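Local atomic coordinates of fumarylacetoacetate hydrolase (Burkholderia xenovorans, PDB entry 5TI1), a protein that probably hydrolyses fumarylacetoacetate to fumarate and acetoacetate, the last step of phenylalanine and tyrosine breakdown, and binds a magnesium ion. Residues L15-T18 against S22-S25; L42-F47 against H251-V256; S180-G185 against L357-V362; T329-P332 against E337-T340; A420-C423 against Y428-G431. All blocks are in the same frame, centred on the assembly; numbering follows the deposited sequence.

Contact 1: L15-T18 against S22-S25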
loop_
_atom_site.group_PDB
_atom_site.type_symbol
_atom_site.label_atom_id
_atom_site.label_comp_id
_atom_site.label_asym_id
_atom_site.label_seq_id
_atom_site.Cartn_x
_atom_site.Cartn_y
_atom_site.Cartn_z
ATOM N N LEU B 15 30.287 13.561 12.803
ATOM C CA LEU B 15 29.452 12.369 12.809
ATOM C C LEU B 15 30.147 11.216 13.520
ATOM O O LEU B 15 29.513 10.459 14.265
ATOM C CB LEU B 15 29.090 11.987 11.376
ATOM C CG LEU B 15 28.219 10.741 11.216
ATOM C CD1 LEU B 15 26.843 10.949 11.840
ATOM C CD2 LEU B 15 28.106 10.362 9.756
ATOM N N GLN B 16 31.457 11.075 13.314
ATOM C CA GLN B 16 32.187 9.981 13.942
ATOM C C GLN B 16 32.192 10.114 15.459
ATOM O O GLN B 16 32.079 9.112 16.178
ATOM C CB GLN B 16 33.620 9.931 13.412
ATOM C CG GLN B 16 34.396 8.747 13.952
ATOM C CD GLN B 16 33.636 7.449 13.763
ATOM O OE1 GLN B 16 33.149 6.854 14.728
ATOM N NE2 GLN B 16 33.514 7.011 12.510
ATOM N N ALA B 17 32.322 11.344 15.966
ATOM C CA ALA B 17 32.342 11.554 17.410
ATOM C C ALA B 17 31.070 11.042 18.076
ATOM O O ALA B 17 31.118 10.580 19.221
ATOM C CB ALA B 17 32.551 13.036 17.721
ATOM N N THR B 18 29.930 11.104 17.375
ATOM C CA THR B 18 28.664 10.641 17.937
ATOM C C THR B 18 28.610 9.126 18.091
ATOM O O THR B 18 27.722 8.616 18.781
ATOM C CB THR B 18 27.492 11.095 17.058
ATOM O OG1 THR B 18 27.496 10.356 15.829
ATOM C CG2 THR B 18 27.566 12.590 16.767
ATOM N N SER B 22 33.031 5.777 24.118
ATOM C CA SER B 22 33.452 6.381 25.378
ATOM C C SER B 22 32.563 7.548 25.795
ATOM O O SER B 22 32.568 7.925 26.972
ATOM C CB SER B 22 34.915 6.839 25.291
ATOM O OG SER B 22 35.065 7.963 24.440
ATOM N N ARG B 23 31.794 8.118 24.871
ATOM C CA ARG B 23 30.954 9.257 25.209
ATOM C C ARG B 23 29.823 8.833 26.141
ATOM O O ARG B 23 29.306 7.717 26.062
ATOM C CB ARG B 23 30.389 9.889 23.940
ATOM C CG ARG B 23 29.606 11.165 24.177
ATOM C CD ARG B 23 29.155 11.756 22.858
ATOM N NE ARG B 23 30.284 11.948 21.954
ATOM C CZ ARG B 23 30.994 13.067 21.869
ATOM N NH1 ARG B 23 30.694 14.102 22.640
ATOM N NH2 ARG B 23 32.005 13.150 21.011
ATOM N N LYS B 24 29.455 9.738 27.048
ATOM C CA LYS B 24 28.373 9.515 27.991
ATOM C C LYS B 24 27.565 10.800 28.113
ATOM O O LYS B 24 28.010 11.880 27.713
ATOM C CB LYS B 24 28.896 9.072 29.373
ATOM C CG LYS B 24 29.727 7.799 29.350
ATOM C CD LYS B 24 28.902 6.587 28.950
ATOM C CE LYS B 24 29.800 5.426 28.539
ATOM N NZ LYS B 24 29.041 4.248 28.025
ATOM N N SER B 25 26.375 10.674 28.694
ATOM C CA SER B 25 25.434 11.774 28.817
ATOM C C SER B 25 25.297 12.222 30.266
ATOM O O SER B 25 25.533 11.456 31.204
ATOM C CB SER B 25 24.052 11.373 28.278
ATOM O OG SER B 25 23.119 12.435 28.413
#

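Contact 2: L42-F47 against H251-V256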
loop_
_atom_site.group_PDB
_atom_site.type_symbol
_atom_site.label_atom_id
_atom_site.label_comp_id
_atom_site.label_asym_id
_atom_site.label_seq_id
_atom_site.Cartn_x
_atom_site.Cartn_y
_atom_site.Cartn_z
ATOM N N LEU B 42 20.215 7.854 19.996
ATOM C CA LEU B 42 19.482 9.030 19.541
ATOM C C LEU B 42 18.471 8.654 18.455
ATOM O O LEU B 42 18.568 9.131 17.312
ATOM C CB LEU B 42 20.458 10.100 19.043
ATOM C CG LEU B 42 21.596 10.401 20.024
ATOM C CD1 LEU B 42 22.545 11.463 19.472
ATOM C CD2 LEU B 42 21.037 10.815 21.378
ATOM N N PRO B 43 17.489 7.812 18.767
ATOM C CA PRO B 43 16.474 7.464 17.772
ATOM C C PRO B 43 15.368 8.508 17.733
ATOM O O PRO B 43 15.168 9.271 18.678
ATOM C CB PRO B 43 15.940 6.123 18.278
ATOM C CG PRO B 43 16.015 6.274 19.790
ATOM C CD PRO B 43 17.235 7.151 20.065
ATOM N N PHE B 44 14.632 8.515 16.619
ATOM C CA PHE B 44 13.567 9.483 16.380
ATOM C C PHE B 44 12.193 8.845 16.533
ATOM O O PHE B 44 11.977 7.701 16.118
ATOM C CB PHE B 44 13.678 10.098 14.981
ATOM C CG PHE B 44 14.860 11.001 14.813
ATOM C CD1 PHE B 44 14.758 12.352 15.087
ATOM C CD2 PHE B 44 16.068 10.497 14.381
ATOM C CE1 PHE B 44 15.852 13.192 14.934
ATOM C CE2 PHE B 44 17.170 11.327 14.222
ATOM C CZ PHE B 44 17.059 12.676 14.500
ATOM N N GLY B 45 11.262 9.609 17.107
ATOM C CA GLY B 45 9.887 9.184 17.267
ATOM C C GLY B 45 8.953 10.376 17.293
ATOM O O GLY B 45 9.371 11.528 17.159
ATOM N N ILE B 46 7.669 10.083 17.480
ATOM C CA ILE B 46 6.612 11.085 17.566
ATOM C C ILE B 46 5.905 10.881 18.893
ATOM O O ILE B 46 5.390 9.787 19.166
ATOM C CB ILE B 46 5.623 10.978 16.389
ATOM C CG1 ILE B 46 6.328 11.299 15.059
ATOM C CG2 ILE B 46 4.429 11.893 16.592
ATOM C CD1 ILE B 46 6.789 12.731 14.932
ATOM N N PHE B 47 5.869 11.926 19.718
ATOM C CA PHE B 47 5.307 11.782 21.051
ATOM C C PHE B 47 4.432 12.975 21.396
ATOM O O PHE B 47 4.463 14.030 20.753
ATOM C CB PHE B 47 6.397 11.630 22.125
ATOM C CG PHE B 47 7.030 12.926 22.517
ATOM C CD1 PHE B 47 7.969 13.525 21.696
ATOM C CD2 PHE B 47 6.680 13.557 23.699
ATOM C CE1 PHE B 47 8.546 14.723 22.045
ATOM C CE2 PHE B 47 7.264 14.754 24.055
ATOM C CZ PHE B 47 8.194 15.340 23.224
ATOM N N HIS B 251 19.399 5.683 0.582
ATOM C CA HIS B 251 17.975 5.988 0.603
ATOM C C HIS B 251 17.292 5.600 1.908
ATOM O O HIS B 251 16.127 5.957 2.098
ATOM C CB HIS B 251 17.265 5.289 -0.561
ATOM C CG HIS B 251 17.686 5.787 -1.911
ATOM N ND1 HIS B 251 16.824 6.431 -2.772
ATOM C CD2 HIS B 251 18.883 5.745 -2.542
ATOM C CE1 HIS B 251 17.463 6.747 -3.886
ATOM N NE2 HIS B 251 18.717 6.345 -3.768
ATOM N N ILE B 252 17.984 4.904 2.817
ATOM C CA ILE B 252 17.375 4.352 4.028
ATOM C C ILE B 252 17.628 5.293 5.201
ATOM O O ILE B 252 18.767 5.710 5.446
ATOM C CB ILE B 252 17.914 2.943 4.330
ATOM C CG1 ILE B 252 17.664 2.013 3.142
ATOM C CG2 ILE B 252 17.274 2.387 5.605
ATOM C CD1 ILE B 252 18.120 0.595 3.377
ATOM N N PHE B 253 16.568 5.606 5.947
ATOM C CA PHE B 253 16.662 6.494 7.101
ATOM C C PHE B 253 16.998 5.739 8.388
ATOM O O PHE B 253 17.893 6.138 9.134
ATOM C CB PHE B 253 15.343 7.264 7.266
ATOM C CG PHE B 253 15.261 8.075 8.528
ATOM C CD1 PHE B 253 16.127 9.145 8.737
ATOM C CD2 PHE B 253 14.305 7.775 9.503
ATOM C CE1 PHE B 253 16.054 9.903 9.899
ATOM C CE2 PHE B 253 14.221 8.524 10.673
ATOM C CZ PHE B 253 15.099 9.592 10.873
ATOM N N GLY B 254 16.278 4.665 8.671
ATOM C CA GLY B 254 16.488 3.957 9.914
ATOM C C GLY B 254 15.673 2.684 9.957
ATOM O O GLY B 254 15.111 2.251 8.948
ATOM N N MET B 255 15.581 2.104 11.161
ATOM C CA MET B 255 14.976 0.793 11.334
ATOM C C MET B 255 14.080 0.785 12.564
ATOM O O MET B 255 14.302 1.535 13.521
ATOM C CB MET B 255 16.049 -0.289 11.471
ATOM C CG MET B 255 15.550 -1.699 11.302
ATOM S SD MET B 255 16.912 -2.861 11.482
ATOM C CE MET B 255 17.957 -2.393 10.102
ATOM N N VAL B 256 13.061 -0.076 12.518
ATOM C CA VAL B 256 12.188 -0.369 13.643
ATOM C C VAL B 256 12.074 -1.886 13.764
ATOM O O VAL B 256 12.466 -2.633 12.868
ATOM C CB VAL B 256 10.790 0.259 13.482
ATOM C CG1 VAL B 256 10.882 1.778 13.481
ATOM C CG2 VAL B 256 10.119 -0.275 12.215
#

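Contact 3: S180-G185 against L357-V362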
loop_
_atom_site.group_PDB
_atom_site.type_symbol
_atom_site.label_atom_id
_atom_site.label_comp_id
_atom_site.label_asym_id
_atom_site.label_seq_id
_atom_site.Cartn_x
_atom_site.Cartn_y
_atom_site.Cartn_z
ATOM N N SER B 180 16.632 -18.143 -4.243
ATOM C CA SER B 180 18.051 -17.820 -4.191
ATOM C C SER B 180 18.496 -16.936 -5.353
ATOM O O SER B 180 19.682 -16.604 -5.440
ATOM C CB SER B 180 18.878 -19.109 -4.151
ATOM O OG SER B 180 18.578 -19.863 -2.978
ATOM N N GLU B 181 17.571 -16.545 -6.234
ATOM C CA GLU B 181 17.862 -15.633 -7.334
ATOM C C GLU B 181 17.336 -14.225 -7.094
ATOM O O GLU B 181 17.750 -13.301 -7.800
ATOM C CB GLU B 181 17.279 -16.174 -8.647
ATOM C CG GLU B 181 17.845 -17.529 -9.066
ATOM C CD GLU B 181 19.144 -17.413 -9.865
ATOM O OE1 GLU B 181 19.519 -16.278 -10.224
ATOM O OE2 GLU B 181 19.775 -18.454 -10.136
ATOM N N MET B 182 16.441 -14.031 -6.124
ATOM C CA MET B 182 15.890 -12.705 -5.892
ATOM C C MET B 182 15.373 -12.623 -4.467
ATOM O O MET B 182 14.950 -13.638 -3.898
ATOM C CB MET B 182 14.758 -12.398 -6.882
ATOM C CG MET B 182 13.541 -13.265 -6.680
ATOM S SD MET B 182 12.129 -12.757 -7.661
ATOM C CE MET B 182 12.762 -13.079 -9.302
ATOM N N PRO B 183 15.390 -11.447 -3.868
ATOM C CA PRO B 183 14.700 -11.279 -2.589
ATOM C C PRO B 183 13.203 -11.143 -2.817
ATOM O O PRO B 183 12.701 -10.026 -2.977
ATOM C CB PRO B 183 15.319 -9.999 -2.019
ATOM C CG PRO B 183 15.819 -9.249 -3.230
ATOM C CD PRO B 183 16.216 -10.282 -4.234
ATOM N N ILE B 184 12.485 -12.268 -2.857
ATOM C CA ILE B 184 11.059 -12.202 -3.143
ATOM C C ILE B 184 10.343 -11.410 -2.048
ATOM O O ILE B 184 10.791 -11.335 -0.893
ATOM C CB ILE B 184 10.434 -13.599 -3.292
ATOM C CG1 ILE B 184 10.419 -14.325 -1.957
ATOM C CG2 ILE B 184 11.159 -14.423 -4.358
ATOM C CD1 ILE B 184 9.610 -15.587 -1.995
ATOM N N GLY B 185 9.217 -10.813 -2.424
ATOM C CA GLY B 185 8.452 -9.976 -1.522
ATOM C C GLY B 185 7.086 -9.706 -2.111
ATOM O O GLY B 185 6.775 -10.111 -3.234
ATOM N N LEU B 357 15.930 -3.324 -1.585
ATOM C CA LEU B 357 15.508 -2.085 -2.232
ATOM C C LEU B 357 15.874 -2.089 -3.714
ATOM O O LEU B 357 15.083 -1.648 -4.562
ATOM C CB LEU B 357 16.144 -0.891 -1.528
ATOM C CG LEU B 357 15.680 0.488 -1.985
ATOM C CD1 LEU B 357 14.160 0.639 -1.778
ATOM C CD2 LEU B 357 16.478 1.564 -1.248
ATOM N N ALA B 358 17.063 -2.592 -4.039
ATOM C CA ALA B 358 17.481 -2.693 -5.433
ATOM C C ALA B 358 16.495 -3.535 -6.229
ATOM O O ALA B 358 16.036 -3.130 -7.306
ATOM C CB ALA B 358 18.889 -3.283 -5.510
ATOM N N HIS B 359 16.120 -4.693 -5.689
ATOM C CA HIS B 359 15.130 -5.515 -6.370
ATOM C C HIS B 359 13.763 -4.836 -6.395
ATOM O O HIS B 359 13.073 -4.872 -7.421
ATOM C CB HIS B 359 15.041 -6.884 -5.713
ATOM C CG HIS B 359 14.077 -7.802 -6.389
ATOM N ND1 HIS B 359 14.344 -8.397 -7.602
ATOM C CD2 HIS B 359 12.828 -8.194 -6.043
ATOM C CE1 HIS B 359 13.311 -9.137 -7.961
ATOM N NE2 HIS B 359 12.377 -9.029 -7.035
ATOM N N HIS B 360 13.363 -4.203 -5.284
ATOM C CA HIS B 360 12.071 -3.515 -5.229
ATOM C C HIS B 360 11.896 -2.541 -6.394
ATOM O O HIS B 360 10.799 -2.412 -6.948
ATOM C CB HIS B 360 11.927 -2.765 -3.902
ATOM C CG HIS B 360 10.505 -2.485 -3.511
ATOM N ND1 HIS B 360 9.504 -2.260 -4.432
ATOM C CD2 HIS B 360 9.917 -2.406 -2.291
ATOM C CE1 HIS B 360 8.363 -2.048 -3.797
ATOM N NE2 HIS B 360 8.587 -2.128 -2.497
ATOM N N THR B 361 12.967 -1.853 -6.782
ATOM C CA THR B 361 12.885 -0.797 -7.784
ATOM C C THR B 361 13.443 -1.188 -9.151
ATOM O O THR B 361 13.405 -0.363 -10.073
ATOM C CB THR B 361 13.616 0.453 -7.271
ATOM O OG1 THR B 361 15.026 0.177 -7.169
ATOM C CG2 THR B 361 13.077 0.844 -5.898
ATOM N N VAL B 362 13.947 -2.418 -9.320
ATOM C CA VAL B 362 14.673 -2.753 -10.542
ATOM C C VAL B 362 13.766 -2.682 -11.766
ATOM O O VAL B 362 14.231 -2.421 -12.884
ATOM C CB VAL B 362 15.333 -4.140 -10.418
ATOM C CG1 VAL B 362 14.283 -5.240 -10.436
ATOM C CG2 VAL B 362 16.355 -4.338 -11.543
#

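Contact 4: T329-P332 against E337-T340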
loop_
_atom_site.group_PDB
_atom_site.type_symbol
_atom_site.label_atom_id
_atom_site.label_comp_id
_atom_site.label_asym_id
_atom_site.label_seq_id
_atom_site.Cartn_x
_atom_site.Cartn_y
_atom_site.Cartn_z
ATOM N N THR B 329 9.314 -12.302 23.667
ATOM C CA THR B 329 8.719 -12.916 24.840
ATOM C C THR B 329 7.223 -13.069 24.619
ATOM O O THR B 329 6.604 -12.328 23.840
ATOM C CB THR B 329 9.001 -12.111 26.125
ATOM O OG1 THR B 329 8.337 -10.846 26.069
ATOM C CG2 THR B 329 10.511 -11.894 26.304
ATOM N N LEU B 330 6.659 -14.074 25.288
ATOM C CA LEU B 330 5.230 -14.344 25.258
ATOM C C LEU B 330 4.761 -14.417 26.700
ATOM O O LEU B 330 5.363 -15.127 27.510
ATOM C CB LEU B 330 4.922 -15.655 24.515
ATOM C CG LEU B 330 3.460 -15.990 24.166
ATOM C CD1 LEU B 330 3.406 -16.947 22.989
ATOM C CD2 LEU B 330 2.688 -16.573 25.349
ATOM N N ARG B 331 3.716 -13.672 27.029
ATOM C CA ARG B 331 3.186 -13.713 28.390
ATOM C C ARG B 331 1.713 -14.084 28.365
ATOM O O ARG B 331 0.887 -13.296 27.868
ATOM C CB ARG B 331 3.393 -12.383 29.114
ATOM C CG ARG B 331 2.883 -12.424 30.545
ATOM C CD ARG B 331 3.442 -11.306 31.397
ATOM N NE ARG B 331 3.096 -9.998 30.864
ATOM C CZ ARG B 331 1.888 -9.453 30.956
ATOM N NH1 ARG B 331 0.903 -10.111 31.557
ATOM N NH2 ARG B 331 1.661 -8.251 30.434
ATOM N N PRO B 332 1.355 -15.277 28.842
ATOM C CA PRO B 332 -0.060 -15.617 29.020
ATOM C C PRO B 332 -0.752 -14.604 29.912
ATOM O O PRO B 332 -0.131 -13.983 30.780
ATOM C CB PRO B 332 -0.018 -16.998 29.692
ATOM C CG PRO B 332 1.349 -17.555 29.325
ATOM C CD PRO B 332 2.263 -16.375 29.221
ATOM N N GLU B 337 5.026 -12.975 34.779
ATOM C CA GLU B 337 6.247 -12.695 34.032
ATOM C C GLU B 337 6.183 -13.318 32.642
ATOM O O GLU B 337 5.614 -14.397 32.447
ATOM C CB GLU B 337 7.498 -13.222 34.766
ATOM C CG GLU B 337 7.683 -12.697 36.182
ATOM C CD GLU B 337 7.973 -11.207 36.235
ATOM O OE1 GLU B 337 8.414 -10.644 35.212
ATOM O OE2 GLU B 337 7.761 -10.600 37.307
ATOM N N ALA B 338 6.786 -12.627 31.679
ATOM C CA ALA B 338 6.848 -13.130 30.315
ATOM C C ALA B 338 7.951 -14.168 30.192
ATOM O O ALA B 338 8.924 -14.164 30.950
ATOM C CB ALA B 338 7.086 -11.990 29.323
ATOM N N SER B 339 7.786 -15.072 29.234
ATOM C CA SER B 339 8.776 -16.105 28.957
ATOM C C SER B 339 9.379 -15.862 27.580
ATOM O O SER B 339 8.648 -15.633 26.609
ATOM C CB SER B 339 8.140 -17.494 29.031
ATOM O OG SER B 339 7.523 -17.697 30.295
ATOM N N THR B 340 10.705 -15.889 27.495
ATOM C CA THR B 340 11.345 -15.719 26.192
ATOM C C THR B 340 11.129 -16.969 25.347
ATOM O O THR B 340 11.283 -18.093 25.828
ATOM C CB THR B 340 12.836 -15.427 26.357
ATOM O OG1 THR B 340 13.013 -14.228 27.126
ATOM C CG2 THR B 340 13.488 -15.240 24.994
HETATM O O HOH W 1 5.265 -16.442 30.746
#

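Contact 5: A420-C423 against Y428-G431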
loop_
_atom_site.group_PDB
_atom_site.type_symbol
_atom_site.label_atom_id
_atom_site.label_comp_id
_atom_site.label_asym_id
_atom_site.label_seq_id
_atom_site.Cartn_x
_atom_site.Cartn_y
_atom_site.Cartn_z
ATOM N N ALA B 420 11.843 -7.380 21.096
ATOM C CA ALA B 420 12.841 -6.467 21.626
ATOM C C ALA B 420 14.137 -6.659 20.852
ATOM O O ALA B 420 14.399 -7.736 20.309
ATOM C CB ALA B 420 13.088 -6.692 23.122
ATOM N N GLY B 421 14.960 -5.620 20.821
ATOM C CA GLY B 421 16.172 -5.675 20.024
ATOM C C GLY B 421 17.183 -4.641 20.441
ATOM O O GLY B 421 16.830 -3.538 20.869
ATOM N N TRP B 422 18.462 -4.991 20.278
ATOM C CA TRP B 422 19.536 -4.050 20.545
ATOM C C TRP B 422 20.791 -4.498 19.813
ATOM O O TRP B 422 20.959 -5.681 19.497
ATOM C CB TRP B 422 19.816 -3.922 22.051
ATOM C CG TRP B 422 20.057 -5.232 22.704
ATOM C CD1 TRP B 422 21.255 -5.893 22.821
ATOM C CD2 TRP B 422 19.079 -6.054 23.337
ATOM N NE1 TRP B 422 21.071 -7.080 23.476
ATOM C CE2 TRP B 422 19.743 -7.202 23.810
ATOM C CE3 TRP B 422 17.698 -5.935 23.543
ATOM C CZ2 TRP B 422 19.075 -8.223 24.483
ATOM C CZ3 TRP B 422 17.039 -6.949 24.210
ATOM C CH2 TRP B 422 17.727 -8.078 24.676
ATOM N N CYS B 423 21.650 -3.529 19.516
ATOM C CA CYS B 423 23.020 -3.808 19.124
ATOM C C CYS B 423 23.883 -3.730 20.375
ATOM O O CYS B 423 23.806 -2.750 21.120
ATOM C CB CYS B 423 23.504 -2.812 18.073
ATOM S SG CYS B 423 22.456 -2.720 16.596
ATOM N N TYR B 428 27.990 -0.738 26.264
ATOM C CA TYR B 428 26.784 0.017 25.962
ATOM C C TYR B 428 25.984 -0.728 24.909
ATOM O O TYR B 428 26.442 -1.717 24.329
ATOM C CB TYR B 428 27.103 1.437 25.487
ATOM C CG TYR B 428 27.630 1.498 24.065
ATOM C CD1 TYR B 428 28.880 0.983 23.750
ATOM C CD2 TYR B 428 26.880 2.072 23.044
ATOM C CE1 TYR B 428 29.372 1.028 22.465
ATOM C CE2 TYR B 428 27.371 2.127 21.742
ATOM C CZ TYR B 428 28.626 1.606 21.460
ATOM O OH TYR B 428 29.141 1.644 20.176
ATOM N N ARG B 429 24.773 -0.230 24.666
ATOM C CA ARG B 429 23.879 -0.783 23.666
ATOM C C ARG B 429 23.297 0.333 22.810
ATOM O O ARG B 429 23.219 1.495 23.216
ATOM C CB ARG B 429 22.730 -1.581 24.308
ATOM C CG ARG B 429 23.172 -2.818 25.060
ATOM C CD ARG B 429 21.978 -3.610 25.559
ATOM N NE ARG B 429 22.392 -4.868 26.173
ATOM C CZ ARG B 429 21.548 -5.740 26.714
ATOM N NH1 ARG B 429 20.249 -5.487 26.711
ATOM N NH2 ARG B 429 21.998 -6.866 27.248
ATOM N N VAL B 430 22.900 -0.047 21.605
ATOM C CA VAL B 430 22.115 0.784 20.702
ATOM C C VAL B 430 20.875 -0.047 20.415
ATOM O O VAL B 430 20.934 -1.007 19.641
ATOM C CB VAL B 430 22.886 1.140 19.424
ATOM C CG1 VAL B 430 21.991 1.820 18.390
ATOM C CG2 VAL B 430 24.060 2.027 19.773
ATOM N N GLY B 431 19.764 0.276 21.085
ATOM C CA GLY B 431 18.613 -0.596 21.139
ATOM C C GLY B 431 17.357 0.004 20.522
ATOM O O GLY B 431 17.305 1.187 20.165
#

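Contact 1: L15-T18 against S22-S25
The last turn of the short helix that opens the modelled chain is met here by an arginine from the loop that follows it: R23 reaches back to the carbonyl oxygen of A17. Two nitrogens of one guanidinium group converge on that single acceptor. R23 NE donates to A17 O at 3.2 Å with an N-H...O angle of 145°, and R23 NH2 adds a weak bond to A17 O at 3.3 Å. The oxygen sits at the edge of the guanidinium, 17° out of its plane, whereas NE stands well above the plane of the A17 carbonyl. The R23 chain runs straight through chi2 and then bends at chi3 (-54°), which turns the NE/NH2 edge toward A17. Beside the polar pair, A17 CB touches R23 NH2 at 3.3 Å. The third nitrogen, NH1, is taken by the hydroxyl of S117, and the R23 side chain also packs on S113 of helix 102-116. Within 15-18, T18 OG1 donates to L15 O at 2.6 Å and also bonds to R109. With two N-H groups sharing one carbonyl oxygen, both bonds bent and one weak, the arginine's charge probably adds an electrostatic pull to a modest hydrogen-bond grip.

Contact 2: L42-F47 against H251-V256
F44 and F253 meet because their first torsions send the two rings toward one another: in F44, CG lies beside the backbone N and anti to the carbonyl carbon (chi1 -69°), while in F253 it lies anti to the backbone N (chi1 172°). The side chains approach at about a right angle, and the contact is made by the CZ end of F253 against the CD2 and CG atoms of F44. F253 CZ comes to 3.8 Å from F44 CD2 and to 4.2 Å from F44 CG. The ring centroids are 5.8 Å apart and the planes are inclined by 46°, an oblique pairing that is neither a parallel stack nor a T-shape. The interaction is purely apolar, with no hydrogen bond between the two segments. F44 begins strand 44-49 of the five-stranded antiparallel sheet in the N-terminal family region, and F253 lies near the start of strand 252-263 in the mixed sheet of the C-terminal hydrolase region. The two rings therefore join sheets that belong to different parts of the chain, some 200 residues apart in sequence. Further aromatic groups extend the cluster: W105 meets F253 edge-to-face, and F97 packs its ring against that of F44. V108 of helix 102-116 also touches F44, and I290 of strand 284-292 lies against F253 while its backbone is hydrogen-bonded to that of F44.

Contact 3: S180-G185 against L357-V362
H359 meets M182 and P183 with its CB and imidazole, the one side chain of helix segment 357-362 that reaches the 180-185 loop. At H359, CG is anti to the backbone N (chi1 -178°), and this carries the ring out from the helix to the loop. Its CB lies 3.5 Å from P183 CG, with the pyrrolidine ring crossing the base of the imidazole. Farther out, M182 CB sits over one imidazole face as a CH-pi contact, 4.1 Å from the ring centroid and 28° off its normal. The M182 sulfur approaches more obliquely, SD lying 3.8 Å from H359 NE2. This joins helix 353-362 to the loop that leads into strand 185-188, an edge strand of the mixed sheet within this chain; P183 is the centre of an inverse gamma turn. The loop runs beside Y155, a probable substrate-binding residue, on which I184 packs. P183 O is buried without a hydrogen-bonding partner, 3.6 Å from H359 CD2. The ND1 atom of H359 is hydrogen-bonded to the hydroxyl of Y313, which helps to fix the rotation of the ring, and next along the helix H360 bonds through NE2 to T152. The second subunit closes in on both segments: its W269 packs on M182, its N278 bonds to H359 O, and its R214 forms a salt bridge with E181.

Contact 4: T329-P332 against E337-T340
R331 and A338 meet through the aliphatic part of the arginine, and its flat guanidinium group takes no part in the contact between the segments. R331 CB touches A338 CB at 3.7 Å, and R331 CD lies 3.6 Å from A338 N. With chi1 at -178° the R331 chain leaves the strand beside its own carbonyl carbon and runs along 337-338, before a bend at chi3 turns the guanidinium to E416, with which NH2 forms a salt bridge. The flat peptide groups of L330 and S339 make the antiparallel hydrogen-bonded pair: L330 N donates to S339 O at 2.9 Å, and S339 N returns a nearly straight bond to L330 O at 3.0 Å and 175°. The flanking non-hydrogen-bonded pair sets T329 CG2 3.5 Å from T340 OG1. A water held by E337 O (2.7 Å) and S339 OG (2.6 Å) also makes a weak bond to L330 O; the S339 hydroxyl bonds to the backbone N of E404 as well. The contact closes the beta hairpin of strands 321-331 and 339-345 near its turn. On the other edge of 321-331, strand 416-424 pairs antiparallel with it through backbone bonds of T329 to T418 and of R331 to E416, while L330 packs on L417 and R408.

Contact 5: A420-C423 against Y428-G431
W422 is overlaid by the guanidinium of R429, which lies flat on one face of the indole with the planes only 5° apart and the centres 3.8 Å apart. R429 NH1 comes within 3.4 Å of W422 CE2, and CZ lies over the five-membered ring, 21° off its normal, as a cation-pi interaction. The methylene CD adds a CH-pi contact to the same ring, 4.0 Å from its centroid. R429 is extended from CG to NE, W422 holds CG between its backbone N and carbonyl carbon (chi1 53°), and the two side chains lie side by side, pointing the same way. NE donates to the side-chain oxygen of Q424, which should help to keep the guanidinium flat on the indole. Next along the strands, C423 and V430 form an antiparallel hydrogen-bonded pair, C423 N to V430 O at 2.6 Å and V430 N to C423 O at 2.9 Å. W422 faces G431 in the adjoining non-hydrogen-bonded pair, where the backbones come close: the CA atoms of W422 and G431 are 3.6 Å apart. On the opposite face of the sheet, C423 CB and V430 CB approach to 4.2 Å, and both residues pack on F299. Such cross-strand stacking of an arginine on a tryptophan belongs here to the beta hairpin of strands 416-424 and 429-440, within a mixed sheet of the C-terminal hydrolase region.

Contacts 2, 3 and 5 are buried, contact 4 is partly buried and contact 1 lies at the surface. Contacts 4 and 5 are both antiparallel hairpins in one sheet, where strands 321-331 and 416-424 are neighbours; backbone bonds define each, but a cation-pi stack tops contact 5, and a water bound mostly by 337-340 marks contact 4. Contacts 2 and 3 instead link distant parts of the chain mainly through side chains, with no hydrogen bond between the segments, by phenylalanine packing and by a histidine against methionine and proline; they touch where H251 meets L357. Contact 3 alone borders the second subunit. Contact 1 uses its arginine on a helix carbonyl, and its K24 packs on Y428 of contact 5.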